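Local coordinates for phosphatidylinositol 4,5-bisphosphate-binding protein SLM1 (Saccharomyces cerevisiae, PDB 4A6H), which binds phosphatidylinositol 4,5-bisphosphate and works with SLM2 as an effector of TORC2 and calcineurin signalling, represented here by its PH domain, at residues L12-K17 with L34-T39; K20-G25 with V97-S102; N87-I90 with N95-F98. One frame throughout, in Å; residues are numbered along the deposited sequence.

Strand 8-16 opens the path, and contact 1 joins its far end, residues 12-17, to residues 34-39, closing the loop that holds strand 21-29. Before contact 1 is complete the chain has passed through residues 20-25, which wait for residues 97-102 to form contact 2, so these two contacts cross. Contact 3 is the most local, folding the loop between strands 79-84 and 95-99 back onto the second by bringing 87-90 to 95-98. It begins after contact 1 has closed, lies within the chain span of contact 2 and ends on the same strand, sharing V97 and F98. Strand 8-16 is central to the arrangement, lying in the sheet between strands 21-29 and 95-99.

Contact 1: L12-K17 with L34-T39; sequences LERRSK and LHEFKT. With I4D (D-myo-inositol-4-phosphate), chain H; I4D (D-myo-inositol-4-phosphate), chain G; PO4 (phosphate ion), chain F.
With chi1 at -172°, the R14 chain sets out on the far side from its own N, runs straight through the next bond and bends only at chi3, while E36 keeps its whole side chain extended (chi1 -178°), and these shapes bring guanidinium and carboxylate together across the strand that separates them. The NH1 end of R14 gives a salt-bridge hydrogen bond of 3.0 Å to OE1 of E36, although the position of OE1 is doubtful, since it crowds another modelled atom. The carboxylate carbon sits in the plane of the guanidinium at its edge, yet the two planes are 74° apart, so one oxygen takes the bond in place of a flat two-pronged pairing. A water bridges the same pair, accepting from NH2 of R14 and donating to the same uncertain OE1. Long, oppositely charged chains suit this place because they must reach across an intervening strand. On the other side of the strand, H35 NE2 gives PO4 O1 a hydrogen bond of 2.7 Å; this phosphate ion, probably from the crystallisation liquor, is also held by H35 of the second subunit. R15 and F37 line two different inositol-4-phosphate pockets. In the antiparallel PH-domain sheet, strand 21-29 runs between strands 8-16 and 33-37; its Y27 packs on E36 and bonds R14 weakly, and M50 of strand 50-53 touches both charged chains.

Contact 2: K20-G25 with V97-S102; sequences KSYSKG and VFKADS. With I4D (D-myo-inositol-4-phosphate), chain G.
NZ of K99 has two partners here: the aromatic face of Y22 and, through a weak hydrogen bond of 3.3 Å, O2 of the inositol-4-phosphate. Its distance to the centroid of the Y22 ring is 4.1 Å, a cation-pi contact with the ammonium displaced 24° from the ring normal. CE of K99 is more nearly centred over the same face, 3.9 Å from the Y22 centroid and 6° off the normal, which makes a CH-pi contact. The K99 side chain runs extended to CD and then folds at chi3 (69°), a bend that lays its last two atoms over the ring, while CB of K99 meets CE1 of Y22 at 3.8 Å nearer the backbone. A lysine suits this place because its methylene groups can lie on an aromatic face while its charge reaches the ligand. Both residues belong to strands that flank strand 8-16 in the PH-domain sheet, and they line the inositol phosphate pocket together with R15, K20, S21, S76 and K79; this position beside the loop between strands 8-16 and 21-29 is consistent with the non-canonical ligand site of Slm1. The inositol ring meets Y22 at its edge, with C6 in the plane of the phenol and 3.2 Å from OH. A weak bond from O5 of the ligand to Y22 OH is doubtful, because O5 sits implausibly close to R15. V97, two residues before K99 on the same strand, brings its CG1 methyl to 4.4 Å from OH of Y22.

Contact 3: N87-I90 with N95-F98; sequences NGII and NWVF. With PO4 (phosphate ion), chain E.
CG1 and CD1 of I90 rest on one face of W96 where the loop between strands 79-84 and 95-99, neighbours in the PH-domain sheet, folds back over the start of the second strand. The tight part is here: CG1 of I90 stands over the centre of the indole six-membered ring, 3.6 Å from its centroid and 10° off the normal, a CH-pi contact. CG1 of I90 is anti to the carbonyl carbon (chi1 -49°), and the chain then extends so that CD1 follows the face to CD2 of W96 at 3.6 Å. R14 takes the opposite face in a cation-pi contact, leaving the indole between an aliphatic chain and a positive charge; a broad aromatic suits both. CG2 of I89 comes within 3.3 Å of CH2 of W96, while the end of its longer branch leads away from W96; I89 also packs on V47 of the second subunit. The looser, solvent side belongs to N95, exposed and touched only lightly by I90, whose CG2 is 4.3 Å from N of N95. The side chain of N95 leaves the backbone away from the loop: OD1 bonds H83, and N95 ND2 gives O4 of a phosphate ion, probably from the crystallisation liquor, a hydrogen bond of 2.8 Å with an angle of 155°.

Contact 1: L12-K17 with L34-T39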
loop_
_atom_site.group_PDB
_atom_site.type_symbol
_atom_site.label_atom_id
_atom_site.label_comp_id
_atom_site.label_asym_id
_atom_site.label_seq_id
_atom_site.Cartn_x
_atom_site.Cartn_y
_atom_site.Cartn_z
ATOM N N LEU A 12 -12.436 -8.960 -14.089
ATOM C CA LEU A 12 -13.567 -9.460 -13.314
ATOM C C LEU A 12 -14.843 -9.104 -14.037
ATOM O O LEU A 12 -14.904 -8.101 -14.747
ATOM C CB LEU A 12 -13.611 -8.826 -11.920
ATOM C CG LEU A 12 -12.513 -9.194 -10.935
ATOM C CD1 LEU A 12 -12.651 -8.369 -9.672
ATOM C CD2 LEU A 12 -12.599 -10.683 -10.631
ATOM N N GLU A 13 -15.879 -9.904 -13.827
ATOM C CA GLU A 13 -17.207 -9.561 -14.306
ATOM C C GLU A 13 -18.042 -9.080 -13.141
ATOM O O GLU A 13 -18.062 -9.711 -12.091
ATOM C CB GLU A 13 -17.860 -10.767 -14.952
ATOM C CG GLU A 13 -17.113 -11.232 -16.178
ATOM C CD GLU A 13 -17.774 -12.413 -16.832
ATOM O OE1 GLU A 13 -17.509 -13.555 -16.399
ATOM O OE2 GLU A 13 -18.563 -12.197 -17.773
ATOM N N ARG A 14 -18.719 -7.956 -13.301
ATOM C CA ARG A 14 -19.546 -7.417 -12.228
ATOM C C ARG A 14 -20.990 -7.562 -12.656
ATOM O O ARG A 14 -21.344 -7.200 -13.776
ATOM C CB ARG A 14 -19.216 -5.946 -11.970
ATOM C CG ARG A 14 -19.900 -5.378 -10.729
ATOM C CD ARG A 14 -19.659 -3.889 -10.571
ATOM N NE ARG A 14 -20.253 -3.138 -11.670
ATOM C CZ ARG A 14 -19.555 -2.460 -12.575
ATOM N NH1 ARG A 14 -18.231 -2.421 -12.501
ATOM N NH2 ARG A 14 -20.182 -1.814 -13.545
ATOM N N ARG A 15 -21.829 -8.109 -11.791
ATOM C CA ARG A 15 -23.228 -8.282 -12.160
ATOM C C ARG A 15 -23.971 -6.967 -11.992
ATOM O O ARG A 15 -23.800 -6.261 -10.998
ATOM C CB ARG A 15 -23.903 -9.367 -11.319
ATOM C CG ARG A 15 -25.301 -9.702 -11.820
ATOM C CD ARG A 15 -26.156 -10.362 -10.747
ATOM N NE ARG A 15 -25.615 -11.649 -10.324
ATOM C CZ ARG A 15 -25.727 -12.136 -9.092
ATOM N NH1 ARG A 15 -26.357 -11.437 -8.156
ATOM N NH2 ARG A 15 -25.199 -13.315 -8.794
ATOM N N SER A 16 -24.781 -6.615 -12.984
ATOM C CA SER A 16 -25.656 -5.470 -12.822
ATOM C C SER A 16 -27.056 -5.947 -12.484
ATOM O O SER A 16 -27.655 -6.716 -13.229
ATOM C CB SER A 16 -25.710 -4.617 -14.081
ATOM O OG SER A 16 -26.721 -3.634 -13.929
ATOM N N LYS A 17 -27.553 -5.470 -11.351
ATOM C CA LYS A 17 -28.885 -5.779 -10.867
ATOM C C LYS A 17 -29.952 -5.240 -11.812
ATOM O O LYS A 17 -31.059 -5.779 -11.889
ATOM C CB LYS A 17 -29.040 -5.169 -9.473
ATOM C CG LYS A 17 -30.456 -5.020 -8.961
ATOM C CD LYS A 17 -30.417 -4.348 -7.600
ATOM C CE LYS A 17 -31.801 -4.108 -7.032
ATOM N NZ LYS A 17 -31.713 -3.379 -5.737
ATOM N N LEU A 34 -10.249 -0.196 -5.132
ATOM C CA LEU A 34 -10.414 -1.132 -6.228
ATOM C C LEU A 34 -10.812 -0.282 -7.438
ATOM O O LEU A 34 -11.909 0.304 -7.463
ATOM C CB LEU A 34 -11.483 -2.175 -5.879
ATOM C CG LEU A 34 -11.776 -3.169 -7.003
ATOM C CD1 LEU A 34 -10.563 -4.034 -7.268
ATOM C CD2 LEU A 34 -12.989 -4.014 -6.653
ATOM N N HIS A 35 -9.901 -0.163 -8.411
ATOM C CA HIS A 35 -10.170 0.588 -9.623
ATOM C C HIS A 35 -10.633 -0.331 -10.724
ATOM O O HIS A 35 -10.143 -1.455 -10.849
ATOM C CB HIS A 35 -8.902 1.267 -10.160
ATOM C CG HIS A 35 -8.258 2.229 -9.212
ATOM N ND1 HIS A 35 -8.780 3.474 -8.944
ATOM C CD2 HIS A 35 -7.104 2.142 -8.504
ATOM C CE1 HIS A 35 -7.988 4.107 -8.098
ATOM N NE2 HIS A 35 -6.957 3.326 -7.825
ATOM N N GLU A 36 -11.578 0.155 -11.516
ATOM C CA GLU A 36 -11.943 -0.496 -12.776
ATOM C C GLU A 36 -11.487 0.350 -13.947
ATOM O O GLU A 36 -11.683 1.565 -13.948
ATOM C CB GLU A 36 -13.458 -0.673 -12.890
ATOM C CG GLU A 36 -13.862 -1.403 -14.180
ATOM C CD GLU A 36 -15.364 -1.402 -14.425
ATOM O OE1 GLU A 36 -16.095 -0.725 -13.673
ATOM O OE2 GLU A 36 -15.812 -2.104 -15.360
ATOM N N PHE A 37 -10.880 -0.306 -14.929
ATOM C CA PHE A 37 -10.559 0.293 -16.227
ATOM C C PHE A 37 -11.277 -0.479 -17.323
ATOM O O PHE A 37 -11.597 -1.662 -17.168
ATOM C CB PHE A 37 -9.049 0.268 -16.470
ATOM C CG PHE A 37 -8.245 0.994 -15.415
ATOM C CD1 PHE A 37 -7.827 0.338 -14.279
ATOM C CD2 PHE A 37 -7.914 2.334 -15.555
ATOM C CE1 PHE A 37 -7.087 0.987 -13.300
ATOM C CE2 PHE A 37 -7.166 2.986 -14.574
ATOM C CZ PHE A 37 -6.764 2.316 -13.445
ATOM N N LYS A 38 -11.519 0.180 -18.444
ATOM C CA LYS A 38 -12.159 -0.495 -19.562
ATOM C C LYS A 38 -11.276 -1.589 -20.148
ATOM O O LYS A 38 -11.765 -2.634 -20.600
ATOM C CB LYS A 38 -12.498 0.514 -20.652
ATOM C CG LYS A 38 -13.706 1.371 -20.331
ATOM C CD LYS A 38 -13.964 2.383 -21.439
ATOM C CE LYS A 38 -15.363 2.970 -21.324
ATOM N NZ LYS A 38 -15.619 3.543 -19.975
ATOM N N THR A 39 -9.970 -1.339 -20.169
ATOM C CA THR A 39 -9.028 -2.290 -20.735
ATOM C C THR A 39 -7.805 -2.482 -19.864
ATOM O O THR A 39 -7.612 -1.779 -18.863
ATOM C CB THR A 39 -8.503 -1.842 -22.116
ATOM O OG1 THR A 39 -7.567 -0.769 -21.943
ATOM C CG2 THR A 39 -9.639 -1.369 -23.026
HETATM O O5 I4D H . -4.115 -3.375 -16.900
HETATM C C5 I4D H . -3.697 -2.850 -15.656
HETATM C C6 I4D H . -2.373 -3.540 -15.312
HETATM O O6 I4D H . -1.778 -4.385 -16.298
HETATM C C4 I4D H . -3.684 -1.369 -15.684
HETATM O O4 I4D H . -4.941 -0.761 -16.005
HETATM P P4 I4D H . -5.261 0.092 -17.237
HETATM O O43 I4D H . -4.406 -0.238 -18.382
HETATM O O42 I4D H . -5.045 1.469 -16.847
HETATM O O41 I4D H . -6.649 -0.042 -17.679
HETATM C C3 I4D H . -2.733 -0.811 -14.502
HETATM O O3 I4D H . -2.762 0.706 -14.260
HETATM C C2 I4D H . -1.523 -1.549 -13.806
HETATM O O2 I4D H . -1.205 -1.169 -12.498
HETATM C C1 I4D H . -1.449 -3.034 -14.131
HETATM O O1 I4D H . -0.304 -3.852 -13.758
HETATM O O5 I4D G . -25.954 -14.117 -11.195
HETATM C C5 I4D G . -25.716 -15.067 -12.375
HETATM C C6 I4D G . -24.553 -16.078 -12.063
HETATM O O6 I4D G . -24.555 -16.663 -10.796
HETATM C C4 I4D G . -26.344 -14.655 -13.815
HETATM O O4 I4D G . -27.545 -13.877 -13.921
HETATM P P4 I4D G . -27.703 -12.385 -14.231
HETATM O O43 I4D G . -26.554 -11.784 -14.949
HETATM O O42 I4D G . -27.926 -11.615 -13.010
HETATM O O41 I4D G . -28.938 -12.250 -15.012
HETATM C C3 I4D G . -26.179 -15.770 -14.787
HETATM O O3 I4D G . -26.276 -15.239 -16.093
HETATM C C2 I4D G . -24.837 -16.489 -14.611
HETATM O O2 I4D G . -23.862 -16.271 -15.601
HETATM C C1 I4D G . -24.194 -16.951 -13.241
HETATM O O1 I4D G . -22.984 -17.764 -13.272
HETATM P P PO4 F . -4.231 4.766 -5.364
HETATM O O1 PO4 F . -5.399 3.890 -5.731
HETATM O O2 PO4 F . -3.107 4.550 -6.325
HETATM O O3 PO4 F . -4.626 6.214 -5.466
HETATM O O4 PO4 F . -3.771 4.412 -3.979
HETATM O O HOH W 1 -18.667 -0.034 -14.534
#

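Contact 2: K20-G25 with V97-S102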
loop_
_atom_site.group_PDB
_atom_site.type_symbol
_atom_site.label_atom_id
_atom_site.label_comp_id
_atom_site.label_asym_id
_atom_site.label_seq_id
_atom_site.Cartn_x
_atom_site.Cartn_y
_atom_site.Cartn_z
ATOM N N LYS A 20 -29.311 -6.910 -15.688
ATOM C CA LYS A 20 -29.465 -8.368 -15.654
ATOM C C LYS A 20 -28.408 -9.066 -16.507
ATOM O O LYS A 20 -28.698 -10.001 -17.252
ATOM C CB LYS A 20 -30.890 -8.798 -16.050
ATOM C CG LYS A 20 -31.249 -8.621 -17.525
ATOM C CD LYS A 20 -32.716 -8.942 -17.794
ATOM C CE LYS A 20 -33.111 -8.614 -19.233
ATOM N NZ LYS A 20 -32.468 -9.517 -20.224
ATOM N N SER A 21 -27.168 -8.608 -16.371
ATOM C CA SER A 21 -26.057 -9.170 -17.114
ATOM C C SER A 21 -24.757 -8.825 -16.406
ATOM O O SER A 21 -24.728 -7.994 -15.501
ATOM C CB SER A 21 -26.027 -8.586 -18.522
ATOM O OG SER A 21 -25.987 -7.173 -18.456
ATOM N N TYR A 22 -23.689 -9.492 -16.816
ATOM C CA TYR A 22 -22.370 -9.225 -16.275
ATOM C C TYR A 22 -21.632 -8.266 -17.180
ATOM O O TYR A 22 -21.708 -8.374 -18.401
ATOM C CB TYR A 22 -21.578 -10.527 -16.146
ATOM C CG TYR A 22 -21.910 -11.311 -14.899
ATOM C CD1 TYR A 22 -21.290 -11.026 -13.689
ATOM C CD2 TYR A 22 -22.845 -12.337 -14.929
ATOM C CE1 TYR A 22 -21.592 -11.742 -12.542
ATOM C CE2 TYR A 22 -23.151 -13.049 -13.794
ATOM C CZ TYR A 22 -22.525 -12.746 -12.603
ATOM O OH TYR A 22 -22.830 -13.465 -11.466
ATOM N N SER A 23 -20.928 -7.323 -16.579
ATOM C CA SER A 23 -20.078 -6.419 -17.331
ATOM C C SER A 23 -18.642 -6.696 -16.955
ATOM O O SER A 23 -18.284 -6.650 -15.780
ATOM C CB SER A 23 -20.421 -4.962 -17.023
ATOM O OG SER A 23 -21.724 -4.646 -17.483
ATOM N N LYS A 24 -17.819 -7.002 -17.947
ATOM C CA LYS A 24 -16.425 -7.297 -17.676
ATOM C C LYS A 24 -15.591 -6.027 -17.732
ATOM O O LYS A 24 -15.800 -5.169 -18.593
ATOM C CB LYS A 24 -15.884 -8.347 -18.643
ATOM C CG LYS A 24 -14.562 -8.937 -18.188
ATOM C CD LYS A 24 -14.221 -10.202 -18.947
ATOM C CE LYS A 24 -14.003 -9.892 -20.415
ATOM N NZ LYS A 24 -13.793 -11.128 -21.206
ATOM N N GLY A 25 -14.657 -5.914 -16.798
ATOM C CA GLY A 25 -13.721 -4.812 -16.732
ATOM C C GLY A 25 -12.360 -5.307 -16.279
ATOM O O GLY A 25 -12.214 -6.461 -15.846
ATOM N N VAL A 97 -21.905 -7.840 -6.887
ATOM C CA VAL A 97 -21.464 -9.213 -7.041
ATOM C C VAL A 97 -20.445 -9.279 -8.163
ATOM O O VAL A 97 -20.696 -8.772 -9.264
ATOM C CB VAL A 97 -22.647 -10.146 -7.338
ATOM C CG1 VAL A 97 -22.153 -11.563 -7.594
ATOM C CG2 VAL A 97 -23.639 -10.131 -6.172
ATOM N N PHE A 98 -19.287 -9.867 -7.863
ATOM C CA PHE A 98 -18.217 -10.044 -8.824
ATOM C C PHE A 98 -17.998 -11.506 -9.138
ATOM O O PHE A 98 -18.187 -12.372 -8.289
ATOM C CB PHE A 98 -16.911 -9.448 -8.291
ATOM C CG PHE A 98 -16.927 -7.948 -8.197
ATOM C CD1 PHE A 98 -17.375 -7.326 -7.049
ATOM C CD2 PHE A 98 -16.499 -7.159 -9.260
ATOM C CE1 PHE A 98 -17.393 -5.944 -6.957
ATOM C CE2 PHE A 98 -16.516 -5.779 -9.168
ATOM C CZ PHE A 98 -16.960 -5.170 -8.018
ATOM N N LYS A 99 -17.593 -11.775 -10.370
ATOM C CA LYS A 99 -17.335 -13.133 -10.799
ATOM C C LYS A 99 -15.956 -13.223 -11.446
ATOM O O LYS A 99 -15.652 -12.490 -12.385
ATOM C CB LYS A 99 -18.425 -13.603 -11.768
ATOM C CG LYS A 99 -18.218 -15.022 -12.293
ATOM C CD LYS A 99 -19.431 -15.537 -13.067
ATOM C CE LYS A 99 -19.625 -14.807 -14.372
ATOM N NZ LYS A 99 -20.668 -15.488 -15.198
ATOM N N ALA A 100 -15.128 -14.139 -10.947
ATOM C CA ALA A 100 -13.799 -14.342 -11.503
ATOM C C ALA A 100 -13.817 -15.576 -12.394
ATOM O O ALA A 100 -14.866 -16.197 -12.602
ATOM C CB ALA A 100 -12.762 -14.491 -10.396
ATOM N N ASP A 101 -12.644 -15.944 -12.894
ATOM C CA ASP A 101 -12.521 -17.068 -13.822
ATOM C C ASP A 101 -12.656 -18.441 -13.157
ATOM O O ASP A 101 -13.070 -19.408 -13.794
ATOM C CB ASP A 101 -11.173 -16.985 -14.538
ATOM C CG ASP A 101 -10.592 -15.577 -14.531
ATOM O OD1 ASP A 101 -10.227 -15.077 -13.440
ATOM O OD2 ASP A 101 -10.504 -14.967 -15.616
ATOM N N SER A 102 -12.300 -18.519 -11.881
ATOM C CA SER A 102 -12.279 -19.786 -11.159
ATOM C C SER A 102 -12.436 -19.539 -9.669
ATOM O O SER A 102 -12.277 -18.414 -9.199
ATOM C CB SER A 102 -10.948 -20.499 -11.392
ATOM O OG SER A 102 -9.877 -19.753 -10.833
HETATM O O5 I4D G . -25.954 -14.117 -11.195
HETATM C C5 I4D G . -25.716 -15.067 -12.375
HETATM C C6 I4D G . -24.553 -16.078 -12.063
HETATM O O6 I4D G . -24.555 -16.663 -10.796
HETATM C C4 I4D G . -26.344 -14.655 -13.815
HETATM O O4 I4D G . -27.545 -13.877 -13.921
HETATM P P4 I4D G . -27.703 -12.385 -14.231
HETATM O O43 I4D G . -26.554 -11.784 -14.949
HETATM O O42 I4D G . -27.926 -11.615 -13.010
HETATM O O41 I4D G . -28.938 -12.250 -15.012
HETATM C C3 I4D G . -26.179 -15.770 -14.787
HETATM O O3 I4D G . -26.276 -15.239 -16.093
HETATM C C2 I4D G . -24.837 -16.489 -14.611
HETATM O O2 I4D G . -23.862 -16.271 -15.601
HETATM C C1 I4D G . -24.194 -16.951 -13.241
HETATM O O1 I4D G . -22.984 -17.764 -13.272
#

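Contact 3: N87-I90 with N95-F98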
loop_
_atom_site.group_PDB
_atom_site.type_symbol
_atom_site.label_atom_id
_atom_site.label_comp_id
_atom_site.label_asym_id
_atom_site.label_seq_id
_atom_site.Cartn_x
_atom_site.Cartn_y
_atom_site.Cartn_z
ATOM N N ASN A 87 -22.348 5.698 1.426
ATOM C CA ASN A 87 -22.694 6.164 0.089
ATOM C C ASN A 87 -21.460 6.608 -0.682
ATOM O O ASN A 87 -20.705 7.464 -0.229
ATOM C CB ASN A 87 -23.685 7.329 0.155
ATOM C CG ASN A 87 -25.031 6.923 0.718
ATOM O OD1 ASN A 87 -25.623 5.937 0.283
ATOM N ND2 ASN A 87 -25.530 7.693 1.678
ATOM N N GLY A 88 -21.263 6.027 -1.856
ATOM C CA GLY A 88 -20.181 6.419 -2.739
ATOM C C GLY A 88 -20.568 6.017 -4.147
ATOM O O GLY A 88 -21.566 6.497 -4.678
ATOM N N ILE A 89 -19.790 5.121 -4.747
ATOM C CA ILE A 89 -20.153 4.526 -6.027
ATOM C C ILE A 89 -21.382 3.651 -5.821
ATOM O O ILE A 89 -22.258 3.571 -6.690
ATOM C CB ILE A 89 -18.997 3.663 -6.580
ATOM C CG1 ILE A 89 -17.763 4.526 -6.861
ATOM C CG2 ILE A 89 -19.427 2.915 -7.834
ATOM C CD1 ILE A 89 -17.992 5.579 -7.907
ATOM N N ILE A 90 -21.435 3.017 -4.652
ATOM C CA ILE A 90 -22.534 2.140 -4.260
ATOM C C ILE A 90 -23.291 2.816 -3.117
ATOM O O ILE A 90 -22.682 3.475 -2.272
ATOM C CB ILE A 90 -22.000 0.765 -3.771
ATOM C CG1 ILE A 90 -20.987 0.175 -4.766
ATOM C CG2 ILE A 90 -23.148 -0.212 -3.527
ATOM C CD1 ILE A 90 -20.227 -1.034 -4.254
ATOM N N ASN A 95 -24.962 -3.942 -2.272
ATOM C CA ASN A 95 -24.037 -5.046 -2.505
ATOM C C ASN A 95 -23.811 -5.307 -3.980
ATOM O O ASN A 95 -24.758 -5.404 -4.755
ATOM C CB ASN A 95 -24.579 -6.313 -1.856
ATOM C CG ASN A 95 -24.782 -6.157 -0.371
ATOM O OD1 ASN A 95 -23.833 -6.244 0.398
ATOM N ND2 ASN A 95 -26.021 -5.903 0.039
ATOM N N TRP A 96 -22.546 -5.424 -4.358
ATOM C CA TRP A 96 -22.185 -5.742 -5.728
ATOM C C TRP A 96 -21.579 -7.129 -5.815
ATOM O O TRP A 96 -20.842 -7.559 -4.924
ATOM C CB TRP A 96 -21.210 -4.709 -6.270
ATOM C CG TRP A 96 -21.898 -3.462 -6.755
ATOM C CD1 TRP A 96 -23.230 -3.166 -6.652
ATOM C CD2 TRP A 96 -21.291 -2.351 -7.423
ATOM N NE1 TRP A 96 -23.486 -1.935 -7.212
ATOM C CE2 TRP A 96 -22.314 -1.414 -7.691
ATOM C CE3 TRP A 96 -19.985 -2.053 -7.811
ATOM C CZ2 TRP A 96 -22.065 -0.198 -8.340
ATOM C CZ3 TRP A 96 -19.743 -0.839 -8.459
ATOM C CH2 TRP A 96 -20.778 0.065 -8.715
ATOM N N VAL A 97 -21.905 -7.840 -6.887
ATOM C CA VAL A 97 -21.464 -9.213 -7.041
ATOM C C VAL A 97 -20.445 -9.279 -8.163
ATOM O O VAL A 97 -20.696 -8.772 -9.264
ATOM C CB VAL A 97 -22.647 -10.146 -7.338
ATOM C CG1 VAL A 97 -22.153 -11.563 -7.594
ATOM C CG2 VAL A 97 -23.639 -10.131 -6.172
ATOM N N PHE A 98 -19.287 -9.867 -7.863
ATOM C CA PHE A 98 -18.217 -10.044 -8.824
ATOM C C PHE A 98 -17.998 -11.506 -9.138
ATOM O O PHE A 98 -18.187 -12.372 -8.289
ATOM C CB PHE A 98 -16.911 -9.448 -8.291
ATOM C CG PHE A 98 -16.927 -7.948 -8.197
ATOM C CD1 PHE A 98 -17.375 -7.326 -7.049
ATOM C CD2 PHE A 98 -16.499 -7.159 -9.260
ATOM C CE1 PHE A 98 -17.393 -5.944 -6.957
ATOM C CE2 PHE A 98 -16.516 -5.779 -9.168
ATOM C CZ PHE A 98 -16.960 -5.170 -8.018
HETATM P P PO4 E . -28.683 -4.700 -3.105
HETATM O O1 PO4 E . -28.855 -5.986 -3.875
HETATM O O2 PO4 E . -27.940 -3.703 -3.963
HETATM O O3 PO4 E . -30.044 -4.151 -2.743
HETATM O O4 PO4 E . -27.903 -4.955 -1.840
#